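Macrophage migration inhibitory factor (Plasmodium berghei, PDB 2WKB) belongs to the macrophage migration inhibitory factor family, small alpha/beta proteins that assemble as trimers, and is the form found in a rodent malaria parasite. Local coordinates at residues I9-D13 with D14-N18. Residues are numbered along the deposited sequence; the frame is centred on the assembly and turned at random.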
# COMPACT_ATOMS: atom_id res chain seq x y z
N ILE E 9 12.31 3.14 -9.82
CA ILE E 9 12.79 3.10 -11.22
C ILE E 9 11.70 3.52 -12.17
O ILE E 9 10.63 2.96 -12.20
CB ILE E 9 13.39 1.74 -11.58
CG1 ILE E 9 14.65 1.53 -10.74
CG2 ILE E 9 13.64 1.69 -13.15
CD1 ILE E 9 15.21 0.16 -10.91
N SER E 10 11.99 4.52 -13.02
CA SER E 10 10.99 5.11 -13.94
C SER E 10 10.94 4.41 -15.31
O SER E 10 11.97 4.38 -16.06
CB SER E 10 11.41 6.60 -14.18
OG SER E 10 10.45 7.23 -15.08
N ILE E 11 9.79 3.82 -15.67
CA ILE E 11 9.68 3.15 -16.98
C ILE E 11 8.33 3.54 -17.61
O ILE E 11 7.35 3.84 -16.92
CB ILE E 11 9.73 1.62 -16.93
CG1 ILE E 11 8.68 1.15 -15.92
CG2 ILE E 11 11.17 1.14 -16.61
CD1 ILE E 11 8.64 -0.41 -15.83
N PRO E 12 8.28 3.49 -18.95
CA PRO E 12 7.03 3.87 -19.57
C PRO E 12 5.94 2.83 -19.34
O PRO E 12 6.23 1.66 -19.06
CB PRO E 12 7.36 3.92 -21.09
CG PRO E 12 8.85 3.68 -21.23
CD PRO E 12 9.37 3.17 -19.90
N ASP E 13 4.70 3.26 -19.54
CA ASP E 13 3.54 2.36 -19.43
C ASP E 13 3.66 1.07 -20.20
O ASP E 13 3.36 -0.00 -19.65
CB ASP E 13 2.23 3.07 -19.88
CG ASP E 13 1.88 4.26 -18.99
OD1 ASP E 13 2.38 4.34 -17.85
OD2 ASP E 13 1.07 5.12 -19.39
N ASP E 14 4.03 1.12 -21.50
CA ASP E 14 4.15 -0.15 -22.23
C ASP E 14 5.15 -1.11 -21.64
O ASP E 14 4.88 -2.33 -21.60
CB ASP E 14 4.44 -0.03 -23.76
CG ASP E 14 3.30 0.61 -24.55
OD1 ASP E 14 2.15 0.69 -24.06
OD2 ASP E 14 3.59 1.05 -25.71
N LYS E 15 6.29 -0.59 -21.20
CA LYS E 15 7.28 -1.45 -20.60
C LYS E 15 6.79 -2.00 -19.22
O LYS E 15 7.07 -3.14 -18.89
CB LYS E 15 8.56 -0.65 -20.34
CG LYS E 15 9.62 -1.50 -19.75
CD LYS E 15 11.02 -0.81 -19.84
CE LYS E 15 12.07 -1.82 -20.19
NZ LYS E 15 13.38 -1.13 -19.99
N ALA E 16 6.11 -1.18 -18.47
CA ALA E 16 5.48 -1.65 -17.18
C ALA E 16 4.49 -2.79 -17.47
O ALA E 16 4.50 -3.82 -16.78
CB ALA E 16 4.75 -0.48 -16.48
N GLN E 17 3.61 -2.62 -18.48
CA GLN E 17 2.66 -3.68 -18.87
C GLN E 17 3.38 -4.94 -19.22
O GLN E 17 3.01 -5.98 -18.76
CB GLN E 17 1.69 -3.22 -20.00
CG GLN E 17 0.80 -2.08 -19.53
CD GLN E 17 -0.09 -2.51 -18.30
OE1 GLN E 17 -0.01 -1.91 -17.20
NE2 GLN E 17 -0.85 -3.55 -18.47
N ASN E 18 4.41 -4.84 -20.07
CA ASN E 18 5.18 -6.02 -20.49
C ASN E 18 5.86 -6.72 -19.35
O ASN E 18 5.86 -7.97 -19.28
CB ASN E 18 6.25 -5.60 -21.51
CG ASN E 18 5.65 -5.21 -22.86
OD1 ASN E 18 4.49 -5.53 -23.16
ND2 ASN E 18 6.44 -4.50 -23.68
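I11 reaches from the loop after strand 4-7 onto the first turn of helix 13-31, where K15 and A16 receive it; this loop and helix open the beta-alpha-beta crossover from strand 4-7 to the parallel strand 39-44. The two branches of I11 divide the work. CG1 is wedged on the side flanked by both N and C of its own backbone (chi1 53°); with the chain extended beyond it, I11 CD1 lies against the helix backbone, 3.7 Å from A16 CA and 3.9 Å from A16 CB. I11 CG2 instead meets the aliphatic chain of K15, 3.8 Å from K15 CD, the two side chains crossing at about a right angle. A branched residue suits this place because it can cover both neighbours at once, and L88 of helix 73-88 also touches it. Alanine keeps the helix face low enough for CD1 to lie close, while its methyl also packs on Y42. K15 is amphipathic: K15 CB rests 3.9 Å from P12 CD, the chain bends at chi3 (-140°), about the bond ending in the CD that touches I11, and NZ donates a hydrogen bond to the backbone O of H87.

P12 stands at the N-cap, where its lack of an N-H costs no helical hydrogen bond. The D13 carboxylate is shared between partners on the second subunit: OD2 makes a salt bridge with K46 and OD1 takes a hydrogen bond from N47, so the helix start also serves the trimer interface. Two nearly straight backbone bonds close the turn: A16 N to P12 O, 2.9 Å at 165°, and Q17 N to D13 O, 2.9 Å. Q17 CG lies 3.3 Å from D13 O.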